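Long-range contacts in glutaminase 1 (Escherichia coli, PDB 1U60), which catalyses the hydrolysis of L-glutamine to L-glutamate and ammonium: residues Q9-A14 with Y53-S58; V70-L75 with Q137-I142; L77-P82 with S125-E130; L200-L205 with G275-S280. All coordinates share one frame; numbering follows the deposited sequence.

The four contacts form two touching pairs. Contacts 1 and 4, with centres about 11 Å apart, both reach the five-stranded antiparallel sheet: helix 4-18 runs beside its edge strand 52-56, and the start of helix 202-213 packs on strand 274-279. Contacts 2 and 3, with centres about 10 Å apart, share helix 68-80, and a salt bridge from Arg138 to Asp79 joins them. Contacts 1 and 3 stand on opposite sides of the chain's centre, their centres about 37 Å apart. The predicted substrate site lies closest to contact 2, where the side chains of Thr72 and Tyr192 are about 7 Å apart; in contact 4, those of Leu205 and Ser66 are about 10 Å apart.

Contact 1 (Q9-A14 with Y53-S58); sequences QAVDQA and YSAGDS
Val11 lays its CG2 methyl against the backbone of the edge strand, 3.7 Å from Ser54 C. With chi1 at -60°, CG2 sits between the valine's own N and carbonyl carbon, while CG1 swings beside the N and meets Tyr53 O at 3.9 Å. The two methyls thus lie side by side on the strand backbone, and the branched, compact valine suits the space between helix and sheet, where it also touches Val43 and Ile45 of the adjoining strand. Ala55 answers from the strand: its CB points at the helix and comes to 3.6 Å from Val11 O. The methyl of alanine fits the short gap: helix 9-14 and strand 53-56 run almost parallel, 16° apart, with axes 7.1 Å from each other. Asp12 stands on the outer margin. Its OD1 passes 3.8 Å from Ala55 CB and accepts a hydrogen bond from a water at 2.6 Å. The same water makes a weak bond to Ser54 O at 3.3 Å, so the carboxylate reaches the strand through solvent. Ser54 itself points its side chain away from the helix, where its OG shares a hydrogen bond with Ser58 OG, which spans the turn leaving the strand. Tyr53 begins toward the helix, but its ring leads off to Ala4, Leu7 and Gln8 earlier on helix 4-18. The contact is therefore apolar with a hydrated margin: small groups meet the backbone at short range, and the charged residue at the boundary reaches the strand through water.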
loop_
_atom_site.group_PDB
_atom_site.type_symbol
_atom_site.label_atom_id
_atom_site.label_comp_id
_atom_site.label_asym_id
_atom_site.label_seq_id
_atom_site.Cartn_x
_atom_site.Cartn_y
_atom_site.Cartn_z
ATOM N N GLN A 9 -27.914 2.792 -9.557
ATOM C CA GLN A 9 -27.528 3.973 -10.341
ATOM C C GLN A 9 -26.041 4.075 -10.542
ATOM O O GLN A 9 -25.582 4.470 -11.595
ATOM C CB GLN A 9 -27.985 5.287 -9.682
ATOM C CG GLN A 9 -29.459 5.600 -9.827
ATOM C CD GLN A 9 -29.835 6.893 -9.117
ATOM O OE1 GLN A 9 -28.987 7.812 -8.995
ATOM N NE2 GLN A 9 -31.097 6.985 -8.659
ATOM N N ALA A 10 -25.279 3.746 -9.507
ATOM C CA ALA A 10 -23.834 3.785 -9.588
ATOM C C ALA A 10 -23.285 2.809 -10.595
ATOM O O ALA A 10 -22.472 3.208 -11.399
ATOM C CB ALA A 10 -23.199 3.582 -8.216
ATOM N N VAL A 11 -23.732 1.536 -10.608
ATOM C CA VAL A 11 -23.233 0.606 -11.609
ATOM C C VAL A 11 -23.738 0.970 -13.021
ATOM O O VAL A 11 -23.002 0.796 -13.979
ATOM C CB VAL A 11 -23.547 -0.925 -11.352
ATOM C CG1 VAL A 11 -22.933 -1.363 -10.012
ATOM C CG2 VAL A 11 -24.991 -1.235 -11.384
ATOM N N ASP A 12 -24.990 1.408 -13.128
ATOM C CA ASP A 12 -25.526 1.911 -14.414
ATOM C C ASP A 12 -24.728 3.064 -15.009
ATOM O O ASP A 12 -24.346 3.031 -16.187
ATOM C CB ASP A 12 -27.008 2.320 -14.262
ATOM C CG ASP A 12 -27.938 1.095 -14.150
ATOM O OD1 ASP A 12 -27.477 -0.041 -14.345
ATOM O OD2 ASP A 12 -29.154 1.194 -13.906
ATOM N N GLN A 13 -24.434 4.063 -14.200
ATOM C CA GLN A 13 -23.658 5.216 -14.668
ATOM C C GLN A 13 -22.212 4.865 -14.981
ATOM O O GLN A 13 -21.642 5.365 -15.954
ATOM C CB GLN A 13 -23.755 6.351 -13.649
ATOM C CG GLN A 13 -25.218 6.800 -13.480
ATOM C CD GLN A 13 -25.433 8.025 -12.594
ATOM O OE1 GLN A 13 -24.498 8.525 -11.950
ATOM N NE2 GLN A 13 -26.683 8.516 -12.565
ATOM N N ALA A 14 -21.594 3.992 -14.185
ATOM C CA ALA A 14 -20.241 3.568 -14.524
ATOM C C ALA A 14 -20.179 2.847 -15.868
ATOM O O ALA A 14 -19.228 3.015 -16.620
ATOM C CB ALA A 14 -19.664 2.647 -13.414
ATOM N N TYR A 53 -26.170 -5.912 -7.621
ATOM C CA TYR A 53 -26.512 -4.872 -8.593
ATOM C C TYR A 53 -25.509 -4.971 -9.727
ATOM O O TYR A 53 -24.294 -4.988 -9.474
ATOM C CB TYR A 53 -26.413 -3.467 -7.995
ATOM C CG TYR A 53 -27.235 -3.342 -6.759
ATOM C CD1 TYR A 53 -28.615 -3.076 -6.841
ATOM C CD2 TYR A 53 -26.686 -3.606 -5.500
ATOM C CE1 TYR A 53 -29.417 -3.053 -5.684
ATOM C CE2 TYR A 53 -27.466 -3.568 -4.365
ATOM C CZ TYR A 53 -28.820 -3.283 -4.450
ATOM O OH TYR A 53 -29.582 -3.273 -3.316
ATOM N N SER A 54 -25.965 -4.998 -10.968
ATOM C CA SER A 54 -25.006 -5.056 -12.073
ATOM C C SER A 54 -25.487 -4.386 -13.331
ATOM O O SER A 54 -26.656 -4.047 -13.451
ATOM C CB SER A 54 -24.626 -6.503 -12.358
ATOM O OG SER A 54 -25.620 -7.148 -13.151
ATOM N N ALA A 55 -24.550 -4.195 -14.248
ATOM C CA ALA A 55 -24.792 -3.628 -15.565
ATOM C C ALA A 55 -23.851 -4.272 -16.538
ATOM O O ALA A 55 -22.740 -4.694 -16.178
ATOM C CB ALA A 55 -24.552 -2.087 -15.552
ATOM N N GLY A 56 -24.296 -4.402 -17.788
ATOM C CA GLY A 56 -23.499 -5.011 -18.819
ATOM C C GLY A 56 -23.554 -6.508 -18.824
ATOM O O GLY A 56 -24.506 -7.139 -18.312
ATOM N N ASP A 57 -22.488 -7.088 -19.367
ATOM C CA ASP A 57 -22.348 -8.519 -19.623
ATOM C C ASP A 57 -21.954 -9.297 -18.351
ATOM O O ASP A 57 -20.996 -10.031 -18.330
ATOM C CB ASP A 57 -21.272 -8.738 -20.693
ATOM C CG ASP A 57 -21.593 -8.033 -22.004
ATOM O OD1 ASP A 57 -22.502 -8.535 -22.714
ATOM O OD2 ASP A 57 -20.981 -7.003 -22.393
ATOM N N SER A 58 -22.708 -9.106 -17.296
ATOM C CA SER A 58 -22.299 -9.508 -15.969
ATOM C C SER A 58 -22.389 -11.018 -15.666
ATOM O O SER A 58 -21.900 -11.456 -14.622
ATOM C CB SER A 58 -23.085 -8.701 -14.938
ATOM O OG SER A 58 -24.476 -8.981 -15.017
HETATM O O HOH W 1 -28.395 -2.194 -15.563
#

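Contact 2 (V70-L75 with Q137-I142); sequences VCTLAL and QRILHI
The guanidinium of Arg138 has Leu75 over one face, with CD2 lying 4.1 Å above the plane and displaced toward the rim. The other methyl, CD1, comes to 3.6 Å from Arg138 NH2, while CD2 also lies against the arginine's backbone carbonyl; the two side chains meet at about a right angle. The long arginine chain, bent at chi3, keeps its charge at the margin, where NH1 forms a salt bridge with Asp79 and a hydrogen bond with Asn128 O. Further in, the contact is aliphatic. Ile142 sends CG1 anti to its backbone N (chi1 -154°), which carries CD1 to 3.7 Å from Leu75 CB and close to Leu75 N. Its CG2 branch rests 3.6 Å from Cys71 O, so one beta-branched residue serves two successive turns of the opposite helix. Ile139 packs around the Thr72 hydroxyl, its CG2 being 3.5 Å from Thr72 OG1. Small Cys71 and Ala74 meet Ile142 with their CB atoms. The axes of the two short helices come within 9.3 Å and cross at 110°, steeply enough to limit the meeting to a few residues. The pair lies in the helical part of the beta-lactamase-like glutaminase fold; helix 68-80 starts just beyond Ser66, a predicted substrate-binding residue.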
loop_
_atom_site.group_PDB
_atom_site.type_symbol
_atom_site.label_atom_id
_atom_site.label_comp_id
_atom_site.label_asym_id
_atom_site.label_seq_id
_atom_site.Cartn_x
_atom_site.Cartn_y
_atom_site.Cartn_z
ATOM N N VAL A 70 -5.447 -14.279 -4.907
ATOM C CA VAL A 70 -6.103 -13.795 -3.684
ATOM C C VAL A 70 -6.696 -15.023 -2.981
ATOM O O VAL A 70 -6.635 -15.146 -1.740
ATOM C CB VAL A 70 -7.174 -12.740 -4.012
ATOM C CG1 VAL A 70 -8.023 -12.431 -2.789
ATOM C CG2 VAL A 70 -6.542 -11.504 -4.576
ATOM N N CYS A 71 -7.305 -15.917 -3.764
ATOM C CA CYS A 71 -7.976 -17.069 -3.158
ATOM C C CYS A 71 -6.981 -18.045 -2.510
ATOM O O CYS A 71 -7.219 -18.583 -1.446
ATOM C CB CYS A 71 -8.810 -17.835 -4.175
ATOM S SG CYS A 71 -9.996 -16.817 -5.123
ATOM N N THR A 72 -5.852 -18.282 -3.168
ATOM C CA THR A 72 -4.903 -19.224 -2.604
ATOM C C THR A 72 -4.219 -18.610 -1.395
ATOM O O THR A 72 -3.867 -19.330 -0.401
ATOM C CB THR A 72 -3.929 -19.646 -3.725
ATOM O OG1 THR A 72 -4.652 -20.530 -4.627
ATOM C CG2 THR A 72 -2.715 -20.419 -3.174
ATOM N N LEU A 73 -3.982 -17.294 -1.447
ATOM C CA LEU A 73 -3.469 -16.596 -0.285
ATOM C C LEU A 73 -4.427 -16.810 0.892
ATOM O O LEU A 73 -4.011 -17.020 2.039
ATOM C CB LEU A 73 -3.304 -15.105 -0.585
ATOM C CG LEU A 73 -2.974 -14.198 0.585
ATOM C CD1 LEU A 73 -1.697 -14.756 1.297
ATOM C CD2 LEU A 73 -2.808 -12.738 0.195
ATOM N N ALA A 74 -5.719 -16.633 0.630
ATOM C CA ALA A 74 -6.714 -16.770 1.706
ATOM C C ALA A 74 -6.609 -18.176 2.324
ATOM O O ALA A 74 -6.566 -18.340 3.550
ATOM C CB ALA A 74 -8.053 -16.498 1.193
ATOM N N LEU A 75 -6.476 -19.198 1.473
ATOM C CA LEU A 75 -6.321 -20.560 1.974
ATOM C C LEU A 75 -5.031 -20.758 2.765
ATOM O O LEU A 75 -5.015 -21.422 3.806
ATOM C CB LEU A 75 -6.439 -21.562 0.813
ATOM C CG LEU A 75 -6.430 -23.011 1.227
ATOM C CD1 LEU A 75 -7.487 -23.322 2.286
ATOM C CD2 LEU A 75 -6.607 -23.836 -0.004
ATOM N N GLN A 137 -7.710 -29.731 -5.488
ATOM C CA GLN A 137 -9.082 -29.807 -5.014
ATOM C C GLN A 137 -9.338 -28.764 -3.922
ATOM O O GLN A 137 -10.386 -28.138 -3.939
ATOM C CB GLN A 137 -9.453 -31.220 -4.508
ATOM C CG GLN A 137 -9.730 -32.213 -5.640
ATOM C CD GLN A 137 -10.738 -31.729 -6.695
ATOM O OE1 GLN A 137 -11.845 -31.327 -6.359
ATOM N NE2 GLN A 137 -10.362 -31.798 -7.964
ATOM N N ARG A 138 -8.390 -28.548 -3.009
ATOM C CA ARG A 138 -8.618 -27.631 -1.894
ATOM C C ARG A 138 -8.651 -26.182 -2.399
ATOM O O ARG A 138 -9.451 -25.403 -1.953
ATOM C CB ARG A 138 -7.585 -27.821 -0.815
ATOM C CG ARG A 138 -7.642 -29.201 -0.089
ATOM C CD ARG A 138 -6.717 -29.293 1.134
ATOM N NE ARG A 138 -7.184 -28.405 2.201
ATOM C CZ ARG A 138 -6.515 -27.365 2.711
ATOM N NH1 ARG A 138 -5.278 -27.064 2.354
ATOM N NH2 ARG A 138 -7.095 -26.650 3.674
ATOM N N ILE A 139 -7.824 -25.869 -3.390
ATOM C CA ILE A 139 -7.808 -24.510 -4.007
ATOM C C ILE A 139 -9.058 -24.249 -4.820
ATOM O O ILE A 139 -9.680 -23.214 -4.675
ATOM C CB ILE A 139 -6.546 -24.330 -4.845
ATOM C CG1 ILE A 139 -5.327 -24.146 -3.913
ATOM C CG2 ILE A 139 -6.663 -23.133 -5.808
ATOM C CD1 ILE A 139 -3.975 -24.310 -4.583
ATOM N N LEU A 140 -9.487 -25.233 -5.638
ATOM C CA LEU A 140 -10.741 -25.118 -6.394
ATOM C C LEU A 140 -11.911 -24.880 -5.427
ATOM O O LEU A 140 -12.754 -24.045 -5.670
ATOM C CB LEU A 140 -10.974 -26.352 -7.264
ATOM C CG LEU A 140 -12.290 -26.368 -8.029
ATOM C CD1 LEU A 140 -12.377 -25.163 -8.963
ATOM C CD2 LEU A 140 -12.432 -27.682 -8.810
ATOM N N HIS A 141 -11.914 -25.597 -4.304
ATOM C CA HIS A 141 -12.996 -25.494 -3.329
ATOM C C HIS A 141 -13.050 -24.098 -2.713
ATOM O O HIS A 141 -14.116 -23.528 -2.593
ATOM C CB HIS A 141 -12.819 -26.570 -2.259
ATOM C CG HIS A 141 -13.941 -26.637 -1.289
ATOM N ND1 HIS A 141 -15.184 -27.127 -1.629
ATOM C CD2 HIS A 141 -14.023 -26.242 0.003
ATOM C CE1 HIS A 141 -15.973 -27.066 -0.569
ATOM N NE2 HIS A 141 -15.297 -26.520 0.426
ATOM N N ILE A 142 -11.908 -23.549 -2.323
ATOM C CA ILE A 142 -11.949 -22.195 -1.766
ATOM C C ILE A 142 -12.389 -21.145 -2.769
ATOM O O ILE A 142 -13.143 -20.209 -2.404
ATOM C CB ILE A 142 -10.674 -21.802 -1.019
ATOM C CG1 ILE A 142 -11.057 -20.744 0.012
ATOM C CG2 ILE A 142 -9.559 -21.325 -1.951
ATOM C CD1 ILE A 142 -9.890 -20.326 0.891
#

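Contact 3 (L77-P82 with S125-E130); sequences LEDVGP and SLINAE
Asp79 runs along Asn128 atom by atom. Its CB lies 3.8 Å from Asn128 OD1, and its CG comes to 3.7 Å from the same oxygen. Of the two carboxylate oxygens, OD1 lies over the asparagine amide, near Asn128 OD1, and OD2 accepts a hydrogen bond from Asn128 N, 2.9 Å long and close to straight at 162°. The donor approaches from above, 35° out of the carboxylate plane. The two side chains slide past each other in opposite directions and stack, with carboxylate and amide planes only 7° apart. OD2 also lies 3.7 Å from Ile127 CA and faces Arg138, a positive partner that would probably favour the ionised carboxylate. With CG beside its own N, Asp79 directs the acid at the loop; aspartate suits the place because its short carboxylate brings one oxygen, OD2, to both a backbone N-H and the arginine. A water adds a second link: it donates to Asp79 O and accepts from Asn128 ND2, each at 3.2 Å. The asparagine amide thus stacks with one group and donates at its end to another. Next to this polar cluster, Val80 CG2 packs on Leu126 CD2 at 3.9 Å, an aliphatic patch. Gly81 then leaves the helix with positive phi, a conformation that glycine adopts easily. The contact joins the C-terminal end of helix 68-80 to the loop after helix 117-126, with helix 132-147 reaching in through Arg138, while Pro82 O, starting helix 82-88, bonds to Tyr252 of the second subunit.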
loop_
_atom_site.group_PDB
_atom_site.type_symbol
_atom_site.label_atom_id
_atom_site.label_comp_id
_atom_site.label_asym_id
_atom_site.label_seq_id
_atom_site.Cartn_x
_atom_site.Cartn_y
_atom_site.Cartn_z
ATOM N N LEU A 77 -3.424 -18.603 4.479
ATOM C CA LEU A 77 -3.601 -17.984 5.787
ATOM C C LEU A 77 -4.417 -18.863 6.733
ATOM O O LEU A 77 -4.083 -19.000 7.923
ATOM C CB LEU A 77 -4.206 -16.578 5.676
ATOM C CG LEU A 77 -3.336 -15.445 5.096
ATOM C CD1 LEU A 77 -4.211 -14.312 4.642
ATOM C CD2 LEU A 77 -2.305 -14.984 6.122
ATOM N N GLU A 78 -5.448 -19.516 6.224
ATOM C CA GLU A 78 -6.260 -20.401 7.038
ATOM C C GLU A 78 -5.438 -21.617 7.446
ATOM O O GLU A 78 -5.533 -22.071 8.606
ATOM C CB GLU A 78 -7.514 -20.885 6.290
ATOM C CG GLU A 78 -8.508 -19.789 5.929
ATOM C CD GLU A 78 -9.134 -19.155 7.162
ATOM O OE1 GLU A 78 -9.505 -19.912 8.099
ATOM O OE2 GLU A 78 -9.215 -17.916 7.235
ATOM N N ASP A 79 -4.606 -22.113 6.532
ATOM C CA ASP A 79 -3.772 -23.304 6.779
ATOM C C ASP A 79 -2.605 -23.095 7.732
ATOM O O ASP A 79 -2.413 -23.894 8.647
ATOM C CB ASP A 79 -3.196 -23.854 5.493
ATOM C CG ASP A 79 -4.184 -24.666 4.685
ATOM O OD1 ASP A 79 -5.373 -24.845 5.080
ATOM O OD2 ASP A 79 -3.845 -25.100 3.566
ATOM N N VAL A 80 -1.808 -22.025 7.543
ATOM C CA VAL A 80 -0.549 -21.872 8.276
ATOM C C VAL A 80 -0.448 -20.575 9.106
ATOM O O VAL A 80 0.426 -20.457 9.943
ATOM C CB VAL A 80 0.686 -22.021 7.343
ATOM C CG1 VAL A 80 0.662 -23.364 6.606
ATOM C CG2 VAL A 80 0.821 -20.830 6.333
ATOM N N GLY A 81 -1.374 -19.639 8.890
ATOM C CA GLY A 81 -1.508 -18.418 9.672
ATOM C C GLY A 81 -0.661 -17.283 9.120
ATOM O O GLY A 81 0.206 -17.529 8.272
ATOM N N PRO A 82 -0.887 -16.064 9.587
ATOM C CA PRO A 82 -0.215 -14.903 8.994
ATOM C C PRO A 82 1.269 -14.814 9.208
ATOM O O PRO A 82 1.983 -14.311 8.313
ATOM C CB PRO A 82 -0.937 -13.693 9.629
ATOM C CG PRO A 82 -1.559 -14.277 10.897
ATOM C CD PRO A 82 -1.926 -15.641 10.553
ATOM N N SER A 125 2.355 -23.607 -3.215
ATOM C CA SER A 125 3.151 -24.709 -2.680
ATOM C C SER A 125 3.066 -24.853 -1.156
ATOM O O SER A 125 3.420 -25.924 -0.623
ATOM C CB SER A 125 4.649 -24.535 -3.052
ATOM O OG SER A 125 5.332 -23.618 -2.185
ATOM N N LEU A 126 2.652 -23.781 -0.491
ATOM C CA LEU A 126 2.522 -23.671 0.979
ATOM C C LEU A 126 1.237 -24.273 1.536
ATOM O O LEU A 126 1.203 -24.614 2.720
ATOM C CB LEU A 126 2.619 -22.191 1.402
ATOM C CG LEU A 126 2.725 -21.805 2.879
ATOM C CD1 LEU A 126 3.810 -22.575 3.606
ATOM C CD2 LEU A 126 2.920 -20.300 3.031
ATOM N N ILE A 127 0.199 -24.408 0.702
ATOM C CA ILE A 127 -1.108 -25.004 1.051
ATOM C C ILE A 127 -0.906 -26.411 1.645
ATOM O O ILE A 127 -0.057 -27.144 1.167
ATOM C CB ILE A 127 -1.973 -25.037 -0.339
ATOM C CG1 ILE A 127 -2.288 -23.621 -0.730
ATOM C CG2 ILE A 127 -3.248 -25.891 -0.357
ATOM C CD1 ILE A 127 -2.624 -22.816 0.341
ATOM N N ASN A 128 -1.669 -26.773 2.672
ATOM C CA ASN A 128 -1.623 -28.149 3.197
ATOM C C ASN A 128 -2.195 -29.124 2.140
ATOM O O ASN A 128 -3.266 -28.911 1.571
ATOM C CB ASN A 128 -2.517 -28.276 4.453
ATOM C CG ASN A 128 -1.971 -27.592 5.699
ATOM O OD1 ASN A 128 -2.732 -27.405 6.660
ATOM N ND2 ASN A 128 -0.686 -27.322 5.743
ATOM N N ALA A 129 -1.481 -30.199 1.860
ATOM C CA ALA A 129 -1.916 -31.188 0.859
ATOM C C ALA A 129 -1.040 -32.419 0.936
ATOM O O ALA A 129 0.185 -32.301 1.017
ATOM C CB ALA A 129 -1.805 -30.621 -0.560
ATOM N N GLU A 130 -1.660 -33.588 0.835
ATOM C CA GLU A 130 -0.932 -34.865 0.840
ATOM C C GLU A 130 -0.369 -35.205 -0.516
ATOM O O GLU A 130 0.576 -35.985 -0.615
ATOM C CB GLU A 130 -1.892 -35.995 1.225
ATOM C CG GLU A 130 -2.343 -35.879 2.654
ATOM C CD GLU A 130 -1.349 -36.512 3.593
ATOM O OE1 GLU A 130 -1.499 -37.739 3.852
ATOM O OE2 GLU A 130 -0.412 -35.796 4.039
HETATM O O HOH W 2 -0.526 -26.501 8.832
#

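Contact 4 (L200-L205 with G275-S280); sequences LNTIEL and GIAAFS. With EDO (1,2-ethanediol), chain I.
Thr202 turns its hydroxyl to a hydrocarbon: OG1 lies 3.3 Å from Phe279 CB, set against a methylene rather than a polar group across the contact. It marks the place where the start of helix 202-213 packs on strand 274-279, the middle strand of the five-stranded antiparallel sheet in this beta-lactamase-like fold. The threonine and phenylalanine side chains cross at about a right angle, and the ring leads away to stack with Phe62. With OG1 beside the N (chi1 -64°), Thr202 CG2 falls anti to it and meets the strand backbone, 3.6 Å from Ala277 O. A beta-branched residue is apt here: its hydroxyl goes to Phe279 and its methyl to the Ala277-Ala278 backbone. One turn on, Leu205 sets its CG 3.6 Å from Ala277 CB, the branch point of the leucine fitting over a single methyl. Alanine at 277 lets the helix come close, whereas the methyl of Ala278 points to the other face, toward helix 290-303. The first turn is fastened by a capping box. Glu204 N donates to Asn201 OD1 at 2.8 Å, almost in line with the amide C=O, and Asn201 N returns a bond to Glu204 OE1 at 2.9 Å. Asparagine is a favoured N-cap, since its short amide oxygen can fold back on an N-H of the first turn, which has no helical carbonyl to bond to; Glu204 OE1 also forms a salt bridge with Arg61. Asn201 ND2 donates to O2 of a bound 1,2-ethanediol, probably from the crystallisation liquor, at 3.0 Å and an almost linear 174°.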
loop_
_atom_site.group_PDB
_atom_site.type_symbol
_atom_site.label_atom_id
_atom_site.label_comp_id
_atom_site.label_asym_id
_atom_site.label_seq_id
_atom_site.Cartn_x
_atom_site.Cartn_y
_atom_site.Cartn_z
ATOM N N LEU A 200 -15.005 -17.335 -14.169
ATOM C CA LEU A 200 -16.059 -16.743 -13.363
ATOM C C LEU A 200 -16.619 -15.491 -14.022
ATOM O O LEU A 200 -15.971 -14.906 -14.897
ATOM C CB LEU A 200 -15.546 -16.426 -11.960
ATOM C CG LEU A 200 -14.791 -15.113 -11.760
ATOM C CD1 LEU A 200 -14.520 -14.975 -10.256
ATOM C CD2 LEU A 200 -13.493 -14.987 -12.657
ATOM N N ASN A 201 -17.820 -15.058 -13.615
ATOM C CA ASN A 201 -18.396 -13.858 -14.167
ATOM C C ASN A 201 -18.226 -12.675 -13.229
ATOM O O ASN A 201 -17.633 -12.793 -12.142
ATOM C CB ASN A 201 -19.850 -14.024 -14.592
ATOM C CG ASN A 201 -20.748 -14.383 -13.495
ATOM O OD1 ASN A 201 -20.618 -13.894 -12.356
ATOM N ND2 ASN A 201 -21.737 -15.265 -13.805
ATOM N N THR A 202 -18.722 -11.543 -13.639
ATOM C CA THR A 202 -18.450 -10.322 -12.885
ATOM C C THR A 202 -19.156 -10.344 -11.522
ATOM O O THR A 202 -18.644 -9.772 -10.547
ATOM C CB THR A 202 -18.837 -9.124 -13.702
ATOM O OG1 THR A 202 -18.002 -9.081 -14.877
ATOM C CG2 THR A 202 -18.541 -7.786 -12.985
ATOM N N ILE A 203 -20.347 -10.944 -11.470
ATOM C CA ILE A 203 -21.048 -11.081 -10.198
ATOM C C ILE A 203 -20.268 -11.977 -9.254
ATOM O O ILE A 203 -20.200 -11.709 -8.063
ATOM C CB ILE A 203 -22.512 -11.479 -10.439
ATOM C CG1 ILE A 203 -23.253 -10.221 -10.954
ATOM C CG2 ILE A 203 -23.192 -11.909 -9.161
ATOM C CD1 ILE A 203 -24.584 -10.476 -11.509
ATOM N N GLU A 204 -19.740 -13.082 -9.781
ATOM C CA GLU A 204 -18.917 -13.987 -8.995
ATOM C C GLU A 204 -17.658 -13.314 -8.484
ATOM O O GLU A 204 -17.296 -13.472 -7.327
ATOM C CB GLU A 204 -18.610 -15.225 -9.813
ATOM C CG GLU A 204 -19.889 -16.057 -9.945
ATOM C CD GLU A 204 -19.847 -17.144 -11.030
ATOM O OE1 GLU A 204 -18.957 -17.122 -11.936
ATOM O OE2 GLU A 204 -20.787 -17.995 -10.978
ATOM N N LEU A 205 -17.032 -12.496 -9.332
ATOM C CA LEU A 205 -15.866 -11.718 -8.883
ATOM C C LEU A 205 -16.216 -10.751 -7.776
ATOM O O LEU A 205 -15.495 -10.658 -6.779
ATOM C CB LEU A 205 -15.197 -11.036 -10.051
ATOM C CG LEU A 205 -13.949 -10.199 -9.793
ATOM C CD1 LEU A 205 -12.912 -11.082 -9.071
ATOM C CD2 LEU A 205 -13.344 -9.626 -11.057
ATOM N N GLY A 275 -18.233 -5.721 -2.130
ATOM C CA GLY A 275 -17.313 -5.968 -3.226
ATOM C C GLY A 275 -17.762 -5.246 -4.472
ATOM O O GLY A 275 -18.965 -5.187 -4.747
ATOM N N ILE A 276 -16.802 -4.710 -5.226
ATOM C CA ILE A 276 -17.073 -4.058 -6.494
ATOM C C ILE A 276 -16.180 -4.724 -7.508
ATOM O O ILE A 276 -14.970 -4.877 -7.326
ATOM C CB ILE A 276 -16.766 -2.535 -6.475
ATOM C CG1 ILE A 276 -17.391 -1.862 -5.277
ATOM C CG2 ILE A 276 -17.134 -1.834 -7.846
ATOM C CD1 ILE A 276 -16.849 -0.396 -5.005
ATOM N N ALA A 277 -16.756 -5.108 -8.618
ATOM C CA ALA A 277 -15.940 -5.728 -9.658
ATOM C C ALA A 277 -16.349 -5.241 -11.027
ATOM O O ALA A 277 -17.492 -4.811 -11.251
ATOM C CB ALA A 277 -16.030 -7.209 -9.600
ATOM N N ALA A 278 -15.430 -5.361 -11.955
ATOM C CA ALA A 278 -15.756 -5.143 -13.383
ATOM C C ALA A 278 -14.929 -6.014 -14.257
ATOM O O ALA A 278 -13.965 -6.603 -13.822
ATOM C CB ALA A 278 -15.527 -3.676 -13.729
ATOM N N PHE A 279 -15.308 -6.078 -15.546
ATOM C CA PHE A 279 -14.633 -6.851 -16.521
ATOM C C PHE A 279 -14.704 -6.178 -17.863
ATOM O O PHE A 279 -15.765 -5.675 -18.264
ATOM C CB PHE A 279 -15.285 -8.241 -16.566
ATOM C CG PHE A 279 -15.187 -8.945 -17.875
ATOM C CD1 PHE A 279 -13.989 -9.459 -18.320
ATOM C CD2 PHE A 279 -16.347 -9.185 -18.622
ATOM C CE1 PHE A 279 -13.917 -10.130 -19.510
ATOM C CE2 PHE A 279 -16.303 -9.872 -19.805
ATOM C CZ PHE A 279 -15.090 -10.359 -20.264
ATOM N N SER A 280 -13.544 -6.151 -18.523
ATOM C CA SER A 280 -13.490 -6.014 -19.958
ATOM C C SER A 280 -12.139 -6.514 -20.492
ATOM O O SER A 280 -11.084 -6.177 -19.888
ATOM C CB SER A 280 -13.707 -4.573 -20.389
ATOM O OG SER A 280 -13.988 -4.558 -21.815
HETATM C C1 EDO I . -25.543 -14.251 -12.345
HETATM O O1 EDO I . -25.042 -13.778 -13.629
HETATM C C2 EDO I . -24.428 -14.790 -11.450
HETATM O O2 EDO I . -23.888 -16.068 -11.838
#